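Local coordinates for putative ATP-grasp superfamily protein (Archaeoglobus fulgidus, PDB 3DF7), which is of unknown function but, as a putative member of the ATP-grasp superfamily, probably binds ATP, at residues F7-T11 and C12-I16; A26-K29 and S30-G34. One frame throughout, in Å; residues are numbered along the deposited sequence.

Overall arrangement
Both contacts are local, one round a turn and one along a helix, and they follow each other in the chain with centres about 13 Å apart. Contact 1 is mostly buried: it joins the end of strand 3-8, an inner strand of a four-stranded parallel sheet, through the short helix 9-12 to the loop beyond. Contact 2 is partly buried and lies wholly within helix 18-35. Chemistry follows place: in contact 1 a carboxylate binds a helix start and aromatic rings pack on the turn, whereas contact 2 adds a lysine-aspartate pair to regular helix bonding. They meet where Phe-28 packs on Glu-8, Thr-11 and Cys-12, with Cys-12 SG 3.7 Å from Phe-28 CE1.

Contact 1 of 2, residues F7-T11 and C12-I16; sequences FEFAT and CGERI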
ATOM      1  N   PHE A   7       4.630  -3.080 -12.687  1.00  7.88           N
ATOM      2  CA  PHE A   7       4.120  -1.765 -13.057  1.00  7.92           C
ATOM      3  C   PHE A   7       3.629  -0.952 -11.855  1.00  9.66           C
ATOM      4  O   PHE A   7       2.860  -1.450 -11.035  1.00  9.32           O
ATOM      5  CB  PHE A   7       2.963  -1.944 -14.049  1.00  8.89           C
ATOM      6  CG  PHE A   7       2.248  -0.665 -14.408  1.00 10.01           C
ATOM      7  CD1 PHE A   7       2.575   0.035 -15.568  1.00  8.58           C
ATOM      8  CD2 PHE A   7       1.239  -0.164 -13.585  1.00 11.33           C
ATOM      9  CE1 PHE A   7       1.905   1.212 -15.901  1.00 11.04           C
ATOM     10  CE2 PHE A   7       0.564   1.012 -13.904  1.00 11.57           C
ATOM     11  CZ  PHE A   7       0.898   1.704 -15.068  1.00 12.35           C
ATOM     12  N   GLU A   8       4.082   0.295 -11.757  1.00  9.14           N
ATOM     13  CA  GLU A   8       3.633   1.196 -10.691  1.00  9.96           C
ATOM     14  C   GLU A   8       3.178   2.462 -11.420  1.00  9.38           C
ATOM     15  O   GLU A   8       3.893   2.983 -12.281  1.00  9.70           O
ATOM     16  CB  GLU A   8       4.759   1.495  -9.700  1.00  8.85           C
ATOM     17  CG  GLU A   8       4.308   2.293  -8.479  1.00  9.41           C
ATOM     18  CD  GLU A   8       4.173   3.773  -8.772  1.00  8.41           C
ATOM     19  OE1 GLU A   8       5.095   4.323  -9.410  1.00 10.84           O
ATOM     20  OE2 GLU A   8       3.162   4.389  -8.360  1.00  9.59           O
ATOM     21  N   PHE A   9       1.989   2.949 -11.078  1.00  9.84           N
ATOM     22  CA  PHE A   9       1.403   4.099 -11.765  1.00  9.77           C
ATOM     23  C   PHE A   9       2.220   5.385 -11.900  1.00  9.44           C
ATOM     24  O   PHE A   9       2.336   5.921 -12.999  1.00  8.31           O
ATOM     25  CB  PHE A   9       0.041   4.434 -11.158  1.00  9.93           C
ATOM     26  CG  PHE A   9      -0.814   5.303 -12.038  1.00 11.39           C
ATOM     27  CD1 PHE A   9      -1.293   4.823 -13.258  1.00 11.61           C
ATOM     28  CD2 PHE A   9      -1.133   6.600 -11.656  1.00  9.55           C
ATOM     29  CE1 PHE A   9      -2.078   5.625 -14.089  1.00 11.80           C
ATOM     30  CE2 PHE A   9      -1.917   7.412 -12.477  1.00 13.13           C
ATOM     31  CZ  PHE A   9      -2.390   6.924 -13.697  1.00 12.16           C
ATOM     32  N   ALA A  10       2.776   5.891 -10.806  1.00  8.89           N
ATOM     33  CA  ALA A  10       3.559   7.124 -10.885  1.00  9.18           C
ATOM     34  C   ALA A  10       4.829   6.982 -11.721  1.00  9.90           C
ATOM     35  O   ALA A  10       5.216   7.903 -12.438  1.00 10.18           O
ATOM     36  CB  ALA A  10       3.922   7.610  -9.483  1.00  9.69           C
ATOM     37  N   THR A  11       5.468   5.823 -11.626  1.00  8.47           N
ATOM     38  CA  THR A  11       6.715   5.562 -12.336  1.00  7.30           C
ATOM     39  C   THR A  11       6.550   5.149 -13.799  1.00  6.89           C
ATOM     40  O   THR A  11       7.399   5.466 -14.639  1.00  7.13           O
ATOM     41  CB  THR A  11       7.520   4.456 -11.602  1.00  7.33           C
ATOM     42  OG1 THR A  11       7.662   4.805 -10.218  1.00  9.01           O
ATOM     43  CG2 THR A  11       8.909   4.286 -12.221  1.00  7.13           C
ATOM     44  N   CYS A  12       5.444   4.477 -14.105  1.00  6.21           N
ATOM     45  CA  CYS A  12       5.208   3.963 -15.452  1.00  8.72           C
ATOM     46  C   CYS A  12       3.941   4.434 -16.164  1.00  9.76           C
ATOM     47  O   CYS A  12       3.791   4.207 -17.365  1.00 10.22           O
ATOM     48  CB  CYS A  12       5.170   2.432 -15.392  1.00  6.92           C
ATOM     49  SG  CYS A  12       6.329   1.686 -14.203  1.00  9.01           S
ATOM     50  N   GLY A  13       3.032   5.069 -15.436  1.00 11.45           N
ATOM     51  CA  GLY A  13       1.782   5.489 -16.048  1.00 12.26           C
ATOM     52  C   GLY A  13       1.662   6.961 -16.385  1.00 14.05           C
ATOM     53  O   GLY A  13       2.463   7.501 -17.149  1.00 15.01           O
ATOM     54  N   GLU A  14       0.645   7.598 -15.817  1.00 13.71           N
ATOM     55  CA  GLU A  14       0.382   9.016 -16.035  1.00 15.74           C
ATOM     56  C   GLU A  14       1.181   9.839 -15.035  1.00 17.27           C
ATOM     57  O   GLU A  14       1.583   9.340 -13.985  1.00 17.16           O
ATOM     58  CB  GLU A  14      -1.110   9.305 -15.847  1.00 15.04           C
ATOM     59  CG  GLU A  14      -2.023   8.643 -16.874  1.00 18.08           C
ATOM     60  CD  GLU A  14      -1.979   9.336 -18.225  1.00 17.80           C
ATOM     61  OE1 GLU A  14      -2.290  10.547 -18.280  1.00 18.89           O
ATOM     62  OE2 GLU A  14      -1.636   8.676 -19.228  1.00 16.27           O
ATOM     63  N   ARG A  15       1.414  11.104 -15.353  1.00 20.13           N
ATOM     64  CA  ARG A  15       2.151  11.949 -14.435  1.00 23.39           C
ATOM     65  C   ARG A  15       1.194  12.377 -13.326  1.00 23.15           C
ATOM     66  O   ARG A  15       0.063  12.778 -13.596  1.00 21.45           O
ATOM     67  CB  ARG A  15       2.699  13.182 -15.158  1.00 27.76           C
ATOM     68  CG  ARG A  15       3.655  14.020 -14.315  1.00 35.04           C
ATOM     69  CD  ARG A  15       4.870  13.203 -13.874  1.00 39.04           C
ATOM     70  NE  ARG A  15       5.864  14.023 -13.185  1.00 44.26           N
ATOM     71  CZ  ARG A  15       7.010  13.557 -12.696  1.00 45.73           C
ATOM     72  NH1 ARG A  15       7.313  12.273 -12.816  1.00 45.32           N
ATOM     73  NH2 ARG A  15       7.854  14.379 -12.084  1.00 47.66           N
ATOM     74  N   ILE A  16       1.639  12.255 -12.080  1.00 22.40           N
ATOM     75  CA  ILE A  16       0.829  12.654 -10.935  1.00 22.15           C
ATOM     76  C   ILE A  16       1.666  13.641 -10.128  1.00 21.68           C
ATOM     77  O   ILE A  16       2.863  13.768 -10.363  1.00 17.86           O
ATOM     78  CB  ILE A  16       0.469  11.451 -10.039  1.00 24.08           C
ATOM     79  CG1 ILE A  16       1.742  10.808  -9.488  1.00 23.11           C
ATOM     80  CG2 ILE A  16      -0.344  10.433 -10.830  1.00 24.54           C
ATOM     81  CD1 ILE A  16       1.477   9.694  -8.503  1.00 26.46           C
TER
HETATM   82  O   HOH W   1       3.726  10.176 -12.392  1.00 18.67           O
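Cys-12 and Gly-13 bond back to Glu-8 and Phe-9 where strand 3-8 runs straight into the short helix 9-12, with Glu-8 as its N-cap. Two helical i to i+4 bonds hold this turn, Cys-12 N to Glu-8 O at 2.8 Å and Gly-13 N to Phe-9 O at 2.7 Å; Gly-13 is the first residue to leave helical angles. Glu-8 N also gives a weak bond to Cys-12 SG, which is long at 3.6 Å but nearly straight (175°).

The Glu-8 carboxylate does the capping. OE1 accepts from both Thr-11 N and Thr-11 OG1, while Ala-10 N reaches OE2 from above the carboxylate plane, fixing the group's rotation.

The remaining side chains pack by apolar contact. Cys-12 CB lies 3.5 Å from Phe-7 CE1, its sulfur oblique to that ring. With CG anti to the backbone N (chi1 -162°), the Phe-9 ring reaches Ile-16 CG2 and brings CZ to 3.5 Å from Glu-14 CB. Ala-10 CB and Ile-16 CD1 are tight at 3.4 Å. Separately, Glu-14 N sits over one face of the Phe-9 ring, near the rim.

One water ties helix 9-12 to the following loop: it donates to Ala-10 O and Glu-14 O and accepts from Ile-16 N at 3.0 Å.

Contact 2 of 2, residues A26-K29 and S30-G34; sequences AMFK and SAFDG
Lys-29 and Asp-33, four residues apart, form a salt bridge in which Lys-29 NZ stands 3.2 Å from Asp-33 OD2. The lysine chain is extended through its first three torsions, with CG anti to the backbone N, and bends only at the last (chi4 -52°), which turns NZ back to the carboxylate. Asp-33 has its CG anti to its own carbonyl carbon (chi1 -66°), leaning over the preceding turn, with CG 3.3 Å from Lys-29 O. The ammonium meets OD2 nearly along its C-O axis, and a water closes the pair from a second direction, accepting from Lys-29 NZ and donating to Asp-33 OD2 at 2.6 Å. OD1 forms a salt bridge with Lys-36 NZ, so the two oxygens serve two lysines.

Replacing Asp-33 with an alanine would probably leave both Lys-29 and Lys-36 without their carboxylate mate and the end of Lys-29 freer to turn.

All of this rides on regular alpha-helix bonding within helix 18-35. Four successive, fairly straight i to i+4 bonds span the two segments, from Ser-30 N to Ala-26 O through Asp-33 N to Lys-29 O. The same spacing sets Phe-32 CB 3.2 Å from Phe-28 O and Ser-30 CB 3.3 Å from Ala-26 O.

Phe-28 and Phe-32 project from successive turns and touch only loosely: Phe-28 CE2 is 4.5 Å from Phe-32 CD1, an oblique approach. Both find partners on strand 3-8, where Leu-6 packs against each, and Phe-28 also stacks edge-to-face with Phe-53. The Phe-32 ring has the aspartate at its edge as well, Asp-33 OD1 lying in the ring plane 3.6 Å from Phe-32 CD2.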
ATOM      1  N   ALA A  26       9.364   5.171  -5.083  1.00  8.24           N
ATOM      2  CA  ALA A  26      10.076   4.435  -4.045  1.00  8.03           C
ATOM      3  C   ALA A  26       9.615   2.983  -4.010  1.00  8.67           C
ATOM      4  O   ALA A  26      10.425   2.058  -3.894  1.00  8.26           O
ATOM      5  CB  ALA A  26       9.849   5.094  -2.689  1.00  7.14           C
HETATM    6  N   MSE A  27       8.307   2.777  -4.117  1.00  9.15           N
HETATM    7  CA  MSE A  27       7.778   1.426  -4.103  1.00  7.78           C
HETATM    8  C   MSE A  27       8.220   0.649  -5.337  1.00  9.17           C
HETATM    9  O   MSE A  27       8.550  -0.531  -5.239  1.00  7.24           O
HETATM   10  CB  MSE A  27       6.246   1.435  -4.021  1.00  9.83           C
HETATM   11  CG  MSE A  27       5.704   1.741  -2.627  1.00 11.69           C
HETATM   12 SE   MSE A  27       3.778   1.540  -2.504  1.00 18.40          SE
HETATM   13  CE  MSE A  27       3.291   3.367  -2.866  1.00 15.25           C
ATOM     14  N   PHE A  28       8.211   1.297  -6.500  1.00  7.99           N
ATOM     15  CA  PHE A  28       8.628   0.610  -7.723  1.00  7.11           C
ATOM     16  C   PHE A  28      10.095   0.197  -7.620  1.00  7.91           C
ATOM     17  O   PHE A  28      10.460  -0.932  -7.953  1.00  7.51           O
ATOM     18  CB  PHE A  28       8.451   1.510  -8.952  1.00  7.06           C
ATOM     19  CG  PHE A  28       8.794   0.830 -10.252  1.00  9.54           C
ATOM     20  CD1 PHE A  28       7.867   0.011 -10.891  1.00  8.81           C
ATOM     21  CD2 PHE A  28      10.054   0.984 -10.820  1.00  9.68           C
ATOM     22  CE1 PHE A  28       8.190  -0.647 -12.079  1.00 10.87           C
ATOM     23  CE2 PHE A  28      10.391   0.327 -12.010  1.00 11.88           C
ATOM     24  CZ  PHE A  28       9.454  -0.489 -12.639  1.00  9.55           C
ATOM     25  N   LYS A  29      10.939   1.122  -7.168  1.00  7.66           N
ATOM     26  CA  LYS A  29      12.366   0.842  -7.016  1.00  9.21           C
ATOM     27  C   LYS A  29      12.550  -0.332  -6.057  1.00  9.18           C
ATOM     28  O   LYS A  29      13.283  -1.283  -6.343  1.00  8.44           O
ATOM     29  CB  LYS A  29      13.089   2.083  -6.472  1.00 10.53           C
ATOM     30  CG  LYS A  29      14.595   1.914  -6.287  1.00 13.84           C
ATOM     31  CD  LYS A  29      15.193   3.122  -5.569  1.00 18.08           C
ATOM     32  CE  LYS A  29      16.712   3.072  -5.526  1.00 21.46           C
ATOM     33  NZ  LYS A  29      17.222   1.778  -4.994  1.00 24.42           N
ATOM     34  N   SER A  30      11.857  -0.267  -4.925  1.00  9.21           N
ATOM     35  CA  SER A  30      11.942  -1.314  -3.917  1.00 10.90           C
ATOM     36  C   SER A  30      11.460  -2.660  -4.457  1.00  9.89           C
ATOM     37  O   SER A  30      12.074  -3.694  -4.195  1.00 10.88           O
ATOM     38  CB  SER A  30      11.124  -0.919  -2.680  1.00 13.12           C
ATOM     39  OG  SER A  30      11.133  -1.959  -1.720  1.00 22.13           O
ATOM     40  N   ALA A  31      10.362  -2.643  -5.210  1.00  8.75           N
ATOM     41  CA  ALA A  31       9.806  -3.865  -5.790  1.00  8.18           C
ATOM     42  C   ALA A  31      10.729  -4.406  -6.883  1.00  7.76           C
ATOM     43  O   ALA A  31      10.924  -5.616  -7.002  1.00  8.53           O
ATOM     44  CB  ALA A  31       8.415  -3.591  -6.369  1.00  9.00           C
ATOM     45  N   PHE A  32      11.291  -3.503  -7.680  1.00  6.81           N
ATOM     46  CA  PHE A  32      12.199  -3.890  -8.753  1.00  7.16           C
ATOM     47  C   PHE A  32      13.429  -4.602  -8.170  1.00  9.46           C
ATOM     48  O   PHE A  32      13.802  -5.690  -8.617  1.00  8.68           O
ATOM     49  CB  PHE A  32      12.647  -2.645  -9.526  1.00  9.64           C
ATOM     50  CG  PHE A  32      13.538  -2.946 -10.697  1.00 12.86           C
ATOM     51  CD1 PHE A  32      12.995  -3.292 -11.928  1.00 11.72           C
ATOM     52  CD2 PHE A  32      14.923  -2.899 -10.564  1.00 15.59           C
ATOM     53  CE1 PHE A  32      13.815  -3.593 -13.015  1.00 16.12           C
ATOM     54  CE2 PHE A  32      15.756  -3.199 -11.646  1.00 17.52           C
ATOM     55  CZ  PHE A  32      15.197  -3.547 -12.874  1.00 16.21           C
ATOM     56  N   ASP A  33      14.050  -3.984  -7.169  1.00 10.83           N
ATOM     57  CA  ASP A  33      15.247  -4.549  -6.546  1.00 11.75           C
ATOM     58  C   ASP A  33      14.980  -5.837  -5.777  1.00 11.99           C
ATOM     59  O   ASP A  33      15.880  -6.660  -5.597  1.00 12.63           O
ATOM     60  CB  ASP A  33      15.905  -3.522  -5.619  1.00 15.41           C
ATOM     61  CG  ASP A  33      16.465  -2.329  -6.376  1.00 18.79           C
ATOM     62  OD1 ASP A  33      16.840  -2.494  -7.556  1.00 19.82           O
ATOM     63  OD2 ASP A  33      16.546  -1.232  -5.783  1.00 20.87           O
ATOM     64  N   GLY A  34      13.743  -6.015  -5.336  1.00 10.73           N
ATOM     65  CA  GLY A  34      13.399  -7.214  -4.601  1.00  9.60           C
ATOM     66  C   GLY A  34      13.018  -8.373  -5.507  1.00  9.38           C
ATOM     67  O   GLY A  34      13.639  -9.434  -5.461  1.00  9.58           O
TER
HETATM   68  O   HOH W   2      16.173  -0.400  -3.344  1.00 26.07           O